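Local atomic coordinates of N-acetylneuraminic acid outer membrane channel protein NanC (Escherichia coli, PDB entry 2WJQ), a protein that forms a monomeric outer membrane channel that lets N-acetylneuraminic acid enter the cell, with high conductance and weak anion selectivity. Residues D4-Y9 and T182-Y187; G8-S13 and E204-I209. All coordinates share one frame; numbering follows the deposited sequence.

Both interactions lie at the closing seam of the beta-barrel, and interaction 2 is part of the seam itself. Strand 2-10 is common to them, and G8 and Y9 occur in both. Interaction 2 pairs that strand with its direct neighbour, strand 199-214. Interaction 1 spans strand 199-214 to reach strand 181-189. The two centres lie about 11 Å apart. G7 N of interaction 1 lies 2.9 Å from I209 O of interaction 2, a probable hydrogen bond of the seam. R208 NH1 of interaction 2 meets E186 OE1 of interaction 1 at 3.0 Å in a salt bridge. The lauryl dimethylamine-N-oxide tail and one n-octane touch both contacts on the outer, membrane-facing side.

Interaction 1: residues D4-Y9 and T182-Y187; sequences DVRGGY and TPYIEY. With LDA (lauryl dimethylamine-N-oxide), chain M; OCT (N-octane), chain F; OCT (N-octane), chain G; OCT (N-octane), chain D.
Y184 brings its phenol hydroxyl end-on against CB, CG and CD of R6, the two side chains crossing at about a right angle, and meets the carboxylate of D4. Its OH donates a hydrogen bond of 2.6 Å to D4 OD1, which takes it through its syn lone pair. D4 OD1 sits at the edge of the ring, near its plane. The carboxylate itself is turned 52° from the ring. The same hydroxyl rests 3.4 Å from R6 CB, and R6 CD meets the ring edge. CG of Y184 stands between its backbone N and carbonyl carbon (chi1 63°), which lets the ring lean along the barrel wall toward strand 2-10. Farther along, R6 and E186 come near each other obliquely, short of a salt bridge, R6 NH1 lying 4.0 Å from E186 OE2. Water 1 joins them. It accepts from R6 NH1 at 2.9 Å, in the guanidinium plane, and donates to E186 OE2 at 2.6 Å. The other oxygen of E186 is held by R208. These polar groups line the channel side of the wall, as expected for a porin of the KdgM family. The opposite face meets alkyl chains. V5 CG1 packs 3.7 Å from C3 of n-octane D, and C4 of n-octane F lies over the centre of the Y9 ring. A side chain at G7 would run into the detergent tail. Segments 4-9 and 182-187 run in roughly the same direction, their axes 9.2 Å apart at closest approach, with antiparallel strand 199-214 between them. R19 of strand 15-25 and V172 of strand 165-175 pack against Y184.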
# COMPACT_ATOMS: atom_id res chain seq x y z
N ASP A 4 11.14 -1.49 8.84
CA ASP A 4 9.85 -1.05 9.31
C ASP A 4 9.15 -2.26 9.91
O ASP A 4 9.09 -3.34 9.28
CB ASP A 4 9.07 -0.48 8.14
CG ASP A 4 7.82 0.29 8.56
OD1 ASP A 4 6.89 -0.28 9.17
OD2 ASP A 4 7.73 1.49 8.21
N VAL A 5 8.65 -2.11 11.14
CA VAL A 5 7.89 -3.16 11.83
C VAL A 5 6.52 -2.59 12.19
O VAL A 5 6.43 -1.52 12.78
CB VAL A 5 8.65 -3.63 13.08
CG1 VAL A 5 7.91 -4.76 13.79
CG2 VAL A 5 10.04 -4.12 12.67
N ARG A 6 5.44 -3.29 11.81
CA ARG A 6 4.10 -2.75 11.98
C ARG A 6 3.13 -3.82 12.41
O ARG A 6 3.21 -4.95 11.92
CB ARG A 6 3.59 -2.15 10.68
CG ARG A 6 2.33 -1.34 10.81
CD ARG A 6 1.87 -0.83 9.44
NE ARG A 6 1.36 -1.92 8.60
CZ ARG A 6 1.05 -1.80 7.31
NH1 ARG A 6 1.17 -0.64 6.68
NH2 ARG A 6 0.58 -2.85 6.64
N GLY A 7 2.24 -3.46 13.32
CA GLY A 7 1.16 -4.34 13.76
C GLY A 7 -0.13 -3.61 13.54
O GLY A 7 -0.20 -2.39 13.73
N GLY A 8 -1.16 -4.34 13.14
CA GLY A 8 -2.46 -3.76 12.93
C GLY A 8 -3.62 -4.67 13.26
O GLY A 8 -3.46 -5.89 13.37
N TYR A 9 -4.78 -4.05 13.45
CA TYR A 9 -6.03 -4.76 13.63
C TYR A 9 -7.07 -4.22 12.67
O TYR A 9 -7.23 -3.01 12.52
CB TYR A 9 -6.54 -4.62 15.06
CG TYR A 9 -7.81 -5.39 15.31
CD1 TYR A 9 -7.80 -6.78 15.37
CD2 TYR A 9 -9.04 -4.74 15.45
CE1 TYR A 9 -8.99 -7.51 15.59
CE2 TYR A 9 -10.22 -5.45 15.65
CZ TYR A 9 -10.18 -6.82 15.74
OH TYR A 9 -11.35 -7.53 15.93
N THR A 182 11.68 6.34 14.02
CA THR A 182 10.42 7.02 13.75
C THR A 182 9.24 6.12 14.08
O THR A 182 8.79 5.35 13.22
CB THR A 182 10.33 7.42 12.26
OG1 THR A 182 11.47 8.20 11.91
CG2 THR A 182 9.04 8.23 11.98
N PRO A 183 8.74 6.20 15.32
CA PRO A 183 7.49 5.53 15.65
C PRO A 183 6.35 6.19 14.91
O PRO A 183 6.43 7.37 14.60
CB PRO A 183 7.32 5.77 17.15
CG PRO A 183 8.63 6.24 17.63
CD PRO A 183 9.30 6.90 16.50
N TYR A 184 5.28 5.44 14.65
CA TYR A 184 4.13 6.02 14.02
C TYR A 184 2.84 5.30 14.40
O TYR A 184 2.86 4.12 14.78
CB TYR A 184 4.29 6.04 12.51
CG TYR A 184 4.40 4.68 11.84
CD1 TYR A 184 5.66 4.09 11.63
CD2 TYR A 184 3.27 4.01 11.39
CE1 TYR A 184 5.77 2.87 11.02
CE2 TYR A 184 3.37 2.79 10.77
CZ TYR A 184 4.63 2.23 10.58
OH TYR A 184 4.73 1.01 9.95
N ILE A 185 1.74 6.03 14.27
CA ILE A 185 0.41 5.48 14.42
C ILE A 185 -0.36 5.75 13.14
O ILE A 185 -0.08 6.69 12.39
CB ILE A 185 -0.32 6.03 15.67
CG1 ILE A 185 -0.71 7.50 15.48
CG2 ILE A 185 0.55 5.82 16.92
CD1 ILE A 185 -1.27 8.17 16.72
N GLU A 186 -1.36 4.91 12.89
CA GLU A 186 -2.04 4.94 11.62
C GLU A 186 -3.49 4.48 11.75
O GLU A 186 -3.79 3.55 12.51
CB GLU A 186 -1.26 4.07 10.61
CG GLU A 186 -1.98 3.75 9.33
CD GLU A 186 -1.14 2.90 8.37
OE1 GLU A 186 -1.69 2.46 7.34
OE2 GLU A 186 0.06 2.68 8.65
N TYR A 187 -4.37 5.18 11.05
CA TYR A 187 -5.76 4.76 10.90
C TYR A 187 -6.02 4.61 9.42
O TYR A 187 -5.67 5.51 8.64
CB TYR A 187 -6.73 5.79 11.50
CG TYR A 187 -8.14 5.51 11.08
CD1 TYR A 187 -8.85 4.46 11.65
CD2 TYR A 187 -8.75 6.24 10.07
CE1 TYR A 187 -10.13 4.15 11.24
CE2 TYR A 187 -10.02 5.93 9.63
CZ TYR A 187 -10.71 4.89 10.23
OH TYR A 187 -11.97 4.57 9.80
N1 LDA M . -3.57 -13.80 17.32
O1 LDA M . -3.04 -14.72 17.98
CM1 LDA M . -4.51 -14.40 16.36
CM2 LDA M . -4.37 -12.96 18.23
C1 LDA M . -2.57 -13.00 16.60
C2 LDA M . -1.57 -12.34 17.56
C3 LDA M . -0.63 -11.40 16.80
C4 LDA M . -0.80 -9.94 17.21
C5 LDA M . -0.10 -9.00 16.23
C6 LDA M . 0.15 -7.60 16.81
C7 LDA M . -0.98 -6.62 16.47
C8 LDA M . -0.76 -5.23 17.05
C9 LDA M . -2.05 -4.42 16.96
C10 LDA M . -1.84 -2.92 17.18
C11 LDA M . -3.18 -2.24 17.42
C12 LDA M . -3.20 -0.80 16.92
C1 OCT F . -5.94 -3.26 19.07
C2 OCT F . -7.41 -3.63 19.28
C3 OCT F . -7.63 -5.14 19.22
C4 OCT F . -9.13 -5.45 19.27
C5 OCT F . -9.46 -6.89 19.71
C6 OCT F . -10.93 -6.99 20.10
C7 OCT F . -11.36 -8.43 20.43
C8 OCT F . -12.26 -8.45 21.67
C1 OCT G . -10.06 8.44 13.11
C2 OCT G . -10.75 7.25 13.78
C3 OCT G . -12.14 6.97 13.19
C4 OCT G . -12.85 5.89 14.00
C5 OCT G . -14.13 5.37 13.32
C6 OCT G . -14.66 4.11 14.03
C7 OCT G . -16.13 4.23 14.46
C8 OCT G . -16.36 3.56 15.82
C1 OCT D . 5.22 -7.84 15.81
C2 OCT D . 4.65 -6.44 15.50
C3 OCT D . 5.32 -5.36 16.35
C4 OCT D . 4.51 -4.05 16.37
C5 OCT D . 5.46 -2.85 16.37
C6 OCT D . 5.03 -1.76 17.35
C7 OCT D . 6.17 -0.74 17.53
C8 OCT D . 5.81 0.34 18.56
O HOH W 1 2.20 1.98 7.44

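Interaction 2: residues G8-S13 and E204-I209; sequences GYRSGS and ENSYRI. With LDA (lauryl dimethylamine-N-oxide), chain M; OCT (N-octane), chain F.
The seam between the first and last strands closes the barrel here, at its extracellular end, with Y9 and Y207 as an antiparallel hydrogen-bonded pair. Y9 N donates a hydrogen bond of 2.9 Å to Y207 O, and Y207 N donates one back to Y9 O. The ladder goes on past the strand end, where S11 N binds N205 O at 2.8 Å and S11 OG accepts from N205 N at 3.1 Å. Such first-to-last pairing is how outer membrane barrels close. G8 has no side chain, so R208 CG can pack 3.7 Å from G8 CA. Beyond the strand, E204 gathers the turn 11-13. Its chain bends at chi2 (80°), bringing the carboxylate to the turn. E204 OE2 accepts from S13 N at 2.8 Å through its syn lone pair, and more weakly from G12 N. S13 OG donates to E204 OE1; the modelled 2.5 Å is very short, and its exact length is doubtful. R10 NH1 adds a weak salt bridge to E204 OE1 at 3.4 Å, although R10 is held mainly by E17. An alanine in place of this glutamate would probably leave the S13 amide without this acceptor and R10 without this carboxylate. On the outer side, C12 of the detergent tail lies 3.4 Å from Y207 O.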
# COMPACT_ATOMS: atom_id res chain seq x y z
N GLY A 8 -1.16 -4.34 13.14
CA GLY A 8 -2.46 -3.76 12.93
C GLY A 8 -3.62 -4.67 13.26
O GLY A 8 -3.46 -5.89 13.37
N TYR A 9 -4.78 -4.05 13.45
CA TYR A 9 -6.03 -4.76 13.63
C TYR A 9 -7.07 -4.22 12.67
O TYR A 9 -7.23 -3.01 12.52
CB TYR A 9 -6.54 -4.62 15.06
CG TYR A 9 -7.81 -5.39 15.31
CD1 TYR A 9 -7.80 -6.78 15.37
CD2 TYR A 9 -9.04 -4.74 15.45
CE1 TYR A 9 -8.99 -7.51 15.59
CE2 TYR A 9 -10.22 -5.45 15.65
CZ TYR A 9 -10.18 -6.82 15.74
OH TYR A 9 -11.35 -7.53 15.93
N ARG A 10 -7.80 -5.13 12.02
CA ARG A 10 -8.89 -4.77 11.14
C ARG A 10 -10.21 -5.15 11.80
O ARG A 10 -10.40 -6.32 12.16
CB ARG A 10 -8.73 -5.51 9.84
CG ARG A 10 -7.50 -5.09 9.05
CD ARG A 10 -7.76 -5.51 7.65
NE ARG A 10 -6.68 -5.33 6.70
CZ ARG A 10 -6.88 -5.45 5.40
NH1 ARG A 10 -8.10 -5.72 4.93
NH2 ARG A 10 -5.89 -5.29 4.56
N SER A 11 -11.09 -4.17 11.97
CA SER A 11 -12.32 -4.33 12.76
C SER A 11 -13.41 -5.17 12.08
O SER A 11 -14.19 -5.85 12.75
CB SER A 11 -12.90 -2.95 13.08
OG SER A 11 -13.52 -2.41 11.91
N GLY A 12 -13.51 -5.10 10.76
CA GLY A 12 -14.57 -5.82 10.04
C GLY A 12 -14.24 -7.29 9.92
O GLY A 12 -15.04 -8.15 10.25
N SER A 13 -13.02 -7.57 9.50
CA SER A 13 -12.55 -8.93 9.36
C SER A 13 -12.06 -9.58 10.67
O SER A 13 -11.74 -10.76 10.67
CB SER A 13 -11.42 -8.98 8.33
OG SER A 13 -11.80 -8.32 7.14
N GLU A 204 -14.65 -1.79 7.29
CA GLU A 204 -13.31 -2.24 7.64
C GLU A 204 -12.45 -1.07 8.13
O GLU A 204 -11.85 -0.35 7.33
CB GLU A 204 -12.65 -2.92 6.42
CG GLU A 204 -11.31 -3.64 6.71
CD GLU A 204 -11.50 -5.02 7.31
OE1 GLU A 204 -10.93 -6.01 6.81
OE2 GLU A 204 -12.23 -5.13 8.31
N ASN A 205 -12.43 -0.86 9.44
CA ASN A 205 -11.57 0.13 10.09
C ASN A 205 -10.27 -0.56 10.46
O ASN A 205 -10.28 -1.69 10.93
CB ASN A 205 -12.24 0.68 11.35
CG ASN A 205 -13.53 1.43 11.04
OD1 ASN A 205 -14.63 0.97 11.35
ND2 ASN A 205 -13.40 2.58 10.42
N SER A 206 -9.15 0.09 10.21
CA SER A 206 -7.85 -0.52 10.45
C SER A 206 -7.03 0.41 11.34
O SER A 206 -6.93 1.61 11.08
CB SER A 206 -7.17 -0.80 9.11
OG SER A 206 -5.82 -1.19 9.25
N TYR A 207 -6.49 -0.15 12.41
CA TYR A 207 -5.72 0.62 13.38
C TYR A 207 -4.34 -0.01 13.45
O TYR A 207 -4.23 -1.20 13.74
CB TYR A 207 -6.39 0.56 14.75
CG TYR A 207 -7.87 0.91 14.70
CD1 TYR A 207 -8.85 -0.08 14.56
CD2 TYR A 207 -8.28 2.24 14.76
CE1 TYR A 207 -10.22 0.26 14.50
CE2 TYR A 207 -9.64 2.58 14.71
CZ TYR A 207 -10.60 1.60 14.58
OH TYR A 207 -11.93 1.96 14.52
N ARG A 208 -3.31 0.79 13.20
CA ARG A 208 -1.92 0.30 13.13
C ARG A 208 -0.94 1.11 13.97
O ARG A 208 -1.10 2.32 14.17
CB ARG A 208 -1.46 0.28 11.67
CG ARG A 208 -2.17 -0.75 10.81
CD ARG A 208 -1.99 -0.47 9.36
NE ARG A 208 -2.65 -1.48 8.54
CZ ARG A 208 -2.80 -1.40 7.22
NH1 ARG A 208 -2.32 -0.35 6.55
NH2 ARG A 208 -3.40 -2.37 6.58
N ILE A 209 0.08 0.41 14.46
CA ILE A 209 1.19 1.05 15.14
C ILE A 209 2.46 0.43 14.60
O ILE A 209 2.53 -0.78 14.32
CB ILE A 209 1.14 0.88 16.67
CG1 ILE A 209 -0.15 1.47 17.25
CG2 ILE A 209 2.30 1.61 17.35
CD1 ILE A 209 -0.35 1.10 18.76
N1 LDA M . -3.57 -13.80 17.32
O1 LDA M . -3.04 -14.72 17.98
CM1 LDA M . -4.51 -14.40 16.36
CM2 LDA M . -4.37 -12.96 18.23
C1 LDA M . -2.57 -13.00 16.60
C2 LDA M . -1.57 -12.34 17.56
C3 LDA M . -0.63 -11.40 16.80
C4 LDA M . -0.80 -9.94 17.21
C5 LDA M . -0.10 -9.00 16.23
C6 LDA M . 0.15 -7.60 16.81
C7 LDA M . -0.98 -6.62 16.47
C8 LDA M . -0.76 -5.23 17.05
C9 LDA M . -2.05 -4.42 16.96
C10 LDA M . -1.84 -2.92 17.18
C11 LDA M . -3.18 -2.24 17.42
C12 LDA M . -3.20 -0.80 16.92
C1 OCT F . -5.94 -3.26 19.07
C2 OCT F . -7.41 -3.63 19.28
C3 OCT F . -7.63 -5.14 19.22
C4 OCT F . -9.13 -5.45 19.27
C5 OCT F . -9.46 -6.89 19.71
C6 OCT F . -10.93 -6.99 20.10
C7 OCT F . -11.36 -8.43 20.43
C8 OCT F . -12.26 -8.45 21.67